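PDB 3G87: malonyl CoA-acyl carrier protein transacylase from Burkholderia pseudomallei, which probably catalyses the transfer of the malonyl group from malonyl-CoA to holo-acyl carrier protein, releasing free CoA. Local coordinates for residues A[24-29]-A[66-71]; A[138-143]-A[163-168]; A[147-152]-A[176-181]. One frame throughout, in Å; residues are numbered along the deposited sequence.

Contact 1: residues A[24-29]-A[66-71]; sequences ALFDRF and LYVVNA
The short helical turn 25-28 lies beside the middle of helix 59-81, with the CA of Phe-26 9.0 Å from the CA of Val-68, so that side chains alone close the gap. The CA of Val-69 is 8.4 Å from the CA of Phe-26. Phe-26 does the bridging. Its CG sits anti to its own carbonyl carbon (chi1 -76°), and the ring reaches out from the turn until its far end arrives between two neighbouring valines of the long helix. There CZ of Phe-26 lies 3.8 Å from CG2 of Val-69, while CE2 on the flank of the ring lies 4.0 Å from CG1 of Val-68. Both valines meet the ring obliquely, and each crosses the phenylalanine side chain at about a right angle. The valines use different branches, CG1 of Val-68 and CG2 of Val-69. Helix 44-50 also packs on the ring, through Ile-44, Arg-45 and Cys-48, and Cys-48 touches Val-69 as well. Leu-25 packs on Thr-73 and Ala-76, farther along helix 59-81, and Arg-28 forms salt bridges with Glu-79 and Asp-80. No hydrogen bond joins the two segments, and the three residues that touch are all buried. The contact is therefore purely hydrophobic: burial of an aromatic ring end against two branched side chains holds the turn to the helix through fit rather than through directional bonds, while charge pairing lies at the exposed margin, on Arg-28.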
# COMPACT_ATOMS: atom_id res chain seq x y z
N ALA A 24 21.20 -7.44 2.40
CA ALA A 24 22.33 -6.85 3.07
C ALA A 24 22.06 -5.47 3.61
O ALA A 24 22.78 -4.99 4.42
CB ALA A 24 23.49 -6.86 2.20
N LEU A 25 20.97 -4.86 3.18
CA LEU A 25 20.49 -3.63 3.75
C LEU A 25 20.32 -3.65 5.24
O LEU A 25 20.47 -2.67 5.84
CB LEU A 25 19.17 -3.25 3.17
CG LEU A 25 19.17 -2.68 1.76
CD1 LEU A 25 17.77 -2.60 1.27
CD2 LEU A 25 19.84 -1.35 1.74
N PHE A 26 19.99 -4.78 5.81
CA PHE A 26 19.79 -4.86 7.24
C PHE A 26 21.03 -4.60 8.06
O PHE A 26 20.97 -3.95 9.02
CB PHE A 26 19.18 -6.20 7.66
CG PHE A 26 17.73 -6.29 7.37
CD1 PHE A 26 17.26 -7.08 6.38
CD2 PHE A 26 16.85 -5.57 8.08
CE1 PHE A 26 15.96 -7.11 6.12
CE2 PHE A 26 15.60 -5.63 7.81
CZ PHE A 26 15.14 -6.38 6.84
N ASP A 27 22.13 -5.16 7.68
CA ASP A 27 23.42 -4.91 8.31
C ASP A 27 23.99 -3.55 7.90
O ASP A 27 24.65 -2.92 8.72
CB ASP A 27 24.44 -5.98 7.90
CG ASP A 27 24.17 -7.35 8.53
OD1 ASP A 27 23.62 -7.46 9.66
OD2 ASP A 27 24.54 -8.32 7.85
N ARG A 28 23.78 -3.11 6.65
CA ARG A 28 24.19 -1.77 6.27
C ARG A 28 23.59 -0.75 7.21
O ARG A 28 24.29 0.19 7.62
CB ARG A 28 23.79 -1.43 4.83
CG ARG A 28 24.10 0.03 4.44
CD ARG A 28 23.62 0.32 2.98
NE ARG A 28 23.90 1.72 2.63
CZ ARG A 28 23.88 2.22 1.40
NH1 ARG A 28 23.57 1.43 0.37
NH2 ARG A 28 24.19 3.51 1.21
N PHE A 29 22.32 -0.95 7.58
CA PHE A 29 21.59 -0.03 8.45
C PHE A 29 21.41 -0.67 9.82
O PHE A 29 20.33 -0.70 10.39
CB PHE A 29 20.25 0.40 7.81
CG PHE A 29 20.43 1.33 6.63
CD1 PHE A 29 20.27 0.88 5.34
CD2 PHE A 29 20.87 2.65 6.81
CE1 PHE A 29 20.48 1.75 4.23
CE2 PHE A 29 21.12 3.49 5.72
CZ PHE A 29 20.93 3.03 4.43
N LEU A 66 7.40 -5.12 5.08
CA LEU A 66 7.35 -4.15 3.99
C LEU A 66 7.91 -2.79 4.37
O LEU A 66 8.79 -2.26 3.69
CB LEU A 66 5.91 -4.00 3.49
CG LEU A 66 5.39 -5.25 2.78
CD1 LEU A 66 3.87 -5.10 2.56
CD2 LEU A 66 6.14 -5.54 1.47
N TYR A 67 7.42 -2.26 5.49
CA TYR A 67 7.79 -0.94 5.94
C TYR A 67 9.29 -0.80 6.09
O TYR A 67 9.88 0.19 5.63
CB TYR A 67 7.08 -0.58 7.27
CG TYR A 67 7.52 0.76 7.88
CD1 TYR A 67 6.92 1.97 7.47
CD2 TYR A 67 8.52 0.82 8.85
CE1 TYR A 67 7.30 3.20 8.02
CE2 TYR A 67 8.96 2.06 9.39
CZ TYR A 67 8.32 3.23 9.00
OH TYR A 67 8.72 4.44 9.53
N VAL A 68 9.91 -1.76 6.77
CA VAL A 68 11.34 -1.64 7.08
C VAL A 68 12.15 -1.83 5.81
O VAL A 68 13.11 -1.09 5.53
CB VAL A 68 11.76 -2.65 8.17
CG1 VAL A 68 13.23 -2.51 8.45
CG2 VAL A 68 10.96 -2.41 9.45
N VAL A 69 11.76 -2.81 4.99
CA VAL A 69 12.43 -2.99 3.72
C VAL A 69 12.24 -1.77 2.81
O VAL A 69 13.23 -1.25 2.22
CB VAL A 69 12.12 -4.33 3.09
CG1 VAL A 69 12.73 -4.42 1.69
CG2 VAL A 69 12.69 -5.50 4.04
N ASN A 70 11.01 -1.27 2.71
CA ASN A 70 10.82 -0.08 1.91
C ASN A 70 11.71 1.04 2.43
O ASN A 70 12.37 1.73 1.66
CB ASN A 70 9.36 0.37 1.95
CG ASN A 70 8.44 -0.54 1.20
OD1 ASN A 70 8.85 -1.53 0.55
ND2 ASN A 70 7.14 -0.22 1.27
N ALA A 71 11.70 1.29 3.74
CA ALA A 71 12.53 2.35 4.32
C ALA A 71 14.02 2.21 4.03
O ALA A 71 14.69 3.17 3.67
CB ALA A 71 12.32 2.39 5.83

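Contact 2: residues A[138-143]-A[163-168]; sequences EQIERT and LVISGP
Ile-140 of helix 137-146 faces Ile-165 of strand 162-168 with 8.9 Å between their CA atoms, an interval bridged by aliphatic side chains. The strand alternates, directing Leu-163 and Ile-165 toward the helix and Val-164 away from it. Ile-140 divides its two branches between these residues. With CG1 anti to the carbonyl carbon (chi1 -67°), CG2 of Ile-140 falls anti to the backbone nitrogen and lies 4.0 Å from CG2 of Ile-165. At the end of the other branch, CD1 of Ile-140 lies 4.1 Å from CD1 of Leu-163 and touches CB of that leucine too. Ile-132 and Ile-154, on the strands flanking 162-168, also pack on Ile-140, so the isoleucine is set into an apolar sheet face. Within the helix, Thr-143 turns its hydroxyl back on the preceding turn: OG1 donates to O of Gln-139 at 2.8 Å, from the opposite face of that carbonyl to Thr-143 N, which gives it a second bond. A helix laid over an antiparallel sheet with strand order 2-3-1-4 and β-α-β-β-α-β connectivity is the ferredoxin-like arrangement, as in the small subdomain of malonyl-CoA:ACP transacylases.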
# COMPACT_ATOMS: atom_id res chain seq x y z
N GLU A 138 -17.31 -0.79 -13.73
CA GLU A 138 -18.69 -0.91 -14.01
C GLU A 138 -19.15 -2.32 -14.32
O GLU A 138 -20.20 -2.68 -13.95
CB GLU A 138 -19.06 0.05 -15.12
CG GLU A 138 -19.32 1.44 -14.61
CD GLU A 138 -18.09 2.32 -14.55
OE1 GLU A 138 -17.13 2.08 -15.28
OE2 GLU A 138 -18.11 3.26 -13.76
N GLN A 139 -18.32 -3.09 -14.98
CA GLN A 139 -18.63 -4.47 -15.20
C GLN A 139 -18.66 -5.20 -13.83
O GLN A 139 -19.51 -5.99 -13.54
CB GLN A 139 -17.64 -5.10 -16.20
CG GLN A 139 -17.63 -4.49 -17.62
CD GLN A 139 -16.65 -5.10 -18.66
OE1 GLN A 139 -15.59 -5.59 -18.35
NE2 GLN A 139 -17.05 -5.04 -19.90
N ILE A 140 -17.72 -4.88 -12.98
CA ILE A 140 -17.48 -5.56 -11.74
C ILE A 140 -18.65 -5.30 -10.81
O ILE A 140 -19.28 -6.23 -10.30
CB ILE A 140 -16.13 -5.13 -11.08
CG1 ILE A 140 -14.94 -5.58 -11.90
CG2 ILE A 140 -16.05 -5.62 -9.59
CD1 ILE A 140 -13.57 -5.48 -11.17
N GLU A 141 -18.98 -4.02 -10.63
CA GLU A 141 -20.05 -3.61 -9.75
C GLU A 141 -21.38 -4.15 -10.16
O GLU A 141 -22.14 -4.58 -9.30
CB GLU A 141 -20.07 -2.10 -9.52
CG GLU A 141 -18.81 -1.63 -8.78
CD GLU A 141 -18.69 -0.11 -8.66
OE1 GLU A 141 -19.23 0.63 -9.51
OE2 GLU A 141 -18.05 0.34 -7.69
N ARG A 142 -21.64 -4.22 -11.46
CA ARG A 142 -22.91 -4.76 -11.99
C ARG A 142 -22.96 -6.24 -11.70
O ARG A 142 -23.95 -6.77 -11.16
CB ARG A 142 -23.00 -4.57 -13.51
CG ARG A 142 -24.41 -4.77 -14.10
CD ARG A 142 -24.56 -4.42 -15.62
NE ARG A 142 -23.40 -4.80 -16.43
CZ ARG A 142 -22.97 -6.06 -16.63
NH1 ARG A 142 -23.60 -7.12 -16.11
NH2 ARG A 142 -21.87 -6.25 -17.37
N THR A 143 -21.87 -6.92 -12.04
CA THR A 143 -21.79 -8.34 -11.85
C THR A 143 -22.01 -8.70 -10.38
O THR A 143 -22.81 -9.55 -10.11
CB THR A 143 -20.48 -8.84 -12.33
OG1 THR A 143 -20.45 -8.66 -13.74
CG2 THR A 143 -20.32 -10.33 -11.96
N LEU A 163 -8.27 -4.35 -10.66
CA LEU A 163 -8.95 -3.88 -9.49
C LEU A 163 -9.03 -5.02 -8.55
O LEU A 163 -8.98 -6.13 -8.96
CB LEU A 163 -10.35 -3.37 -9.82
CG LEU A 163 -10.51 -2.27 -10.87
CD1 LEU A 163 -10.78 -2.73 -12.20
CD2 LEU A 163 -11.40 -1.15 -10.54
N VAL A 164 -9.14 -4.70 -7.27
CA VAL A 164 -9.27 -5.65 -6.20
C VAL A 164 -10.57 -5.48 -5.45
O VAL A 164 -10.96 -4.42 -5.12
CB VAL A 164 -8.09 -5.58 -5.21
CG1 VAL A 164 -8.07 -6.72 -4.29
CG2 VAL A 164 -6.86 -5.45 -5.89
N ILE A 165 -11.21 -6.58 -5.19
CA ILE A 165 -12.42 -6.61 -4.44
C ILE A 165 -12.19 -7.21 -3.10
O ILE A 165 -11.29 -7.93 -2.90
CB ILE A 165 -13.52 -7.45 -5.13
CG1 ILE A 165 -12.99 -8.81 -5.50
CG2 ILE A 165 -14.10 -6.75 -6.32
CD1 ILE A 165 -13.92 -9.61 -6.21
N SER A 166 -13.04 -6.84 -2.19
CA SER A 166 -13.09 -7.44 -0.91
C SER A 166 -14.47 -7.49 -0.37
O SER A 166 -15.30 -6.72 -0.74
CB SER A 166 -12.05 -6.86 0.07
OG SER A 166 -12.28 -5.56 0.35
N GLY A 167 -14.69 -8.46 0.49
CA GLY A 167 -15.94 -8.73 1.14
C GLY A 167 -15.88 -9.96 1.98
O GLY A 167 -14.83 -10.45 2.24
N PRO A 168 -17.02 -10.47 2.41
CA PRO A 168 -17.03 -11.74 3.13
C PRO A 168 -16.46 -12.87 2.31
O PRO A 168 -16.66 -12.92 1.13
CB PRO A 168 -18.49 -11.97 3.43
CG PRO A 168 -19.11 -10.74 3.23
CD PRO A 168 -18.38 -9.98 2.22

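Contact 3: residues A[147-152]-A[176-181]; sequences HGLVDT and EALFQH
A methyl group of Leu-178 sits almost squarely on the imidazole of His-147, its CD2 3.5 Å from the ring centroid and only 10° off the ring normal. His-147, which offers its ring to this CH-pi contact, belongs to the Schellman motif that ends helix 137-146 in the ferredoxin-like part of the protein. Gly-148, with positive phi, is the C-prime residue of that motif: Leu-149 N bonds to Leu-144 O, and Gly-148 N to Asp-145 O. The chain then folds through an inverse gamma turn centred on Leu-149 and a type I turn from Leu-149 to Thr-152, on its way to strand 153-159. The facing segment 176-181 follows helix 169-175. His-147 holds its CG anti to its carbonyl carbon (chi1 -58°), and the two side chains run past one another in opposite senses, with one ring face against CD2 of Leu-178. The other methyl of Leu-178, CD1, serves both residues across the contact. It lies 3.7 Å from CG of His-147, at the root of the ring, and also meets the buried Leu-149. Behind these methyls, CB of Leu-178 lies above one face of the Phe-179 ring, displaced toward its edge, and both residues touch Thr-143. Leu-149 is further packed by Leu-144, Glu-171 and Ala-175, while OE1 of Glu-171 accepts hydrogen bonds from Asp-151 N and Thr-152 OG1. The histidine is exposed to solvent, whereas the two leucines approach tip to tip beneath it, with CD1 of Leu-149 3.8 Å from CD1 of Leu-178.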
# COMPACT_ATOMS: atom_id res chain seq x y z
N HIS A 147 -25.54 -10.90 -8.88
CA HIS A 147 -25.40 -12.14 -8.19
C HIS A 147 -25.48 -12.02 -6.69
O HIS A 147 -25.01 -12.84 -6.03
CB HIS A 147 -24.12 -12.82 -8.63
CG HIS A 147 -24.06 -13.08 -10.10
ND1 HIS A 147 -24.43 -14.27 -10.66
CD2 HIS A 147 -23.72 -12.29 -11.13
CE1 HIS A 147 -24.32 -14.21 -11.96
NE2 HIS A 147 -23.89 -13.02 -12.27
N GLY A 148 -26.07 -10.99 -6.17
CA GLY A 148 -26.28 -10.88 -4.69
C GLY A 148 -25.02 -10.84 -3.80
O GLY A 148 -25.07 -11.16 -2.59
N LEU A 149 -23.91 -10.41 -4.35
CA LEU A 149 -22.73 -10.15 -3.57
C LEU A 149 -22.77 -8.75 -2.95
O LEU A 149 -22.07 -7.87 -3.34
CB LEU A 149 -21.50 -10.36 -4.41
CG LEU A 149 -21.49 -11.68 -5.14
CD1 LEU A 149 -20.25 -11.92 -5.86
CD2 LEU A 149 -21.79 -12.82 -4.25
N VAL A 150 -23.61 -8.61 -1.96
CA VAL A 150 -24.03 -7.34 -1.42
C VAL A 150 -23.00 -6.63 -0.56
O VAL A 150 -23.03 -5.45 -0.47
CB VAL A 150 -25.37 -7.45 -0.68
CG1 VAL A 150 -26.40 -7.92 -1.61
CG2 VAL A 150 -25.27 -8.37 0.51
N ASP A 151 -22.11 -7.36 0.05
CA ASP A 151 -21.14 -6.80 0.94
C ASP A 151 -19.76 -6.77 0.35
O ASP A 151 -18.82 -6.60 1.02
CB ASP A 151 -21.15 -7.59 2.23
CG ASP A 151 -22.39 -7.35 3.03
OD1 ASP A 151 -22.80 -6.23 3.08
OD2 ASP A 151 -22.93 -8.27 3.61
N THR A 152 -19.69 -6.92 -0.95
CA THR A 152 -18.46 -6.94 -1.66
C THR A 152 -18.33 -5.68 -2.48
O THR A 152 -19.24 -5.34 -3.15
CB THR A 152 -18.38 -8.18 -2.55
OG1 THR A 152 -18.47 -9.32 -1.75
CG2 THR A 152 -17.11 -8.25 -3.30
N GLU A 176 -15.46 -16.03 -7.88
CA GLU A 176 -14.57 -16.72 -8.79
C GLU A 176 -15.20 -17.12 -10.07
O GLU A 176 -14.71 -16.86 -11.11
CB GLU A 176 -13.90 -17.95 -8.17
CG GLU A 176 -13.18 -18.78 -9.21
CD GLU A 176 -12.04 -19.63 -8.69
OE1 GLU A 176 -10.91 -19.48 -9.15
OE2 GLU A 176 -12.27 -20.50 -7.89
N ALA A 177 -16.32 -17.78 -9.95
CA ALA A 177 -17.07 -18.20 -11.07
C ALA A 177 -17.56 -17.06 -11.93
O ALA A 177 -17.88 -17.28 -13.06
CB ALA A 177 -18.20 -19.02 -10.61
N LEU A 178 -17.62 -15.84 -11.41
CA LEU A 178 -18.20 -14.76 -12.18
C LEU A 178 -17.23 -13.98 -12.98
O LEU A 178 -17.60 -13.24 -13.80
CB LEU A 178 -18.99 -13.81 -11.31
CG LEU A 178 -19.96 -14.42 -10.34
CD1 LEU A 178 -20.42 -13.46 -9.36
CD2 LEU A 178 -21.06 -15.02 -11.05
N PHE A 179 -15.96 -14.15 -12.68
CA PHE A 179 -14.91 -13.43 -13.32
C PHE A 179 -13.91 -14.35 -14.00
O PHE A 179 -12.73 -14.10 -13.99
CB PHE A 179 -14.21 -12.49 -12.33
CG PHE A 179 -15.11 -11.46 -11.74
CD1 PHE A 179 -15.58 -10.42 -12.46
CD2 PHE A 179 -15.53 -11.58 -10.44
CE1 PHE A 179 -16.41 -9.56 -11.91
CE2 PHE A 179 -16.35 -10.71 -9.89
CZ PHE A 179 -16.78 -9.69 -10.61
N GLN A 180 -14.38 -15.45 -14.57
CA GLN A 180 -13.52 -16.28 -15.38
C GLN A 180 -14.18 -16.58 -16.67
O GLN A 180 -14.92 -17.51 -16.81
CB GLN A 180 -13.14 -17.53 -14.67
CG GLN A 180 -12.14 -17.28 -13.63
CD GLN A 180 -12.24 -18.25 -12.53
OE1 GLN A 180 -11.75 -18.00 -11.46
NE2 GLN A 180 -12.90 -19.35 -12.77
N HIS A 181 -13.90 -15.73 -17.63
CA HIS A 181 -14.49 -15.83 -18.89
C HIS A 181 -13.94 -14.76 -19.74
O HIS A 181 -13.62 -13.71 -19.24
CB HIS A 181 -15.96 -15.60 -18.75
CG HIS A 181 -16.32 -14.18 -18.46
ND1 HIS A 181 -16.64 -13.28 -19.44
CD2 HIS A 181 -16.42 -13.51 -17.30
CE1 HIS A 181 -16.93 -12.12 -18.89
NE2 HIS A 181 -16.80 -12.24 -17.59

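Contact 1 closes along the chain before the other two begin, and it lies on the opposite side of the chain's centre, its own centre about 35 Å from that of contact 2 and 39 Å from that of contact 3. It belongs to the helical surroundings of the four-stranded parallel sheet. Contacts 2 and 3 have centres about 7 Å apart, and their segments alternate in sequence. Both belong to the ferredoxin-like unit built on the antiparallel sheet, and they meet where Ser-166 packs on Thr-152. The contacts thus sit in two different subdomains, and in this family the active site lies in the cleft between them.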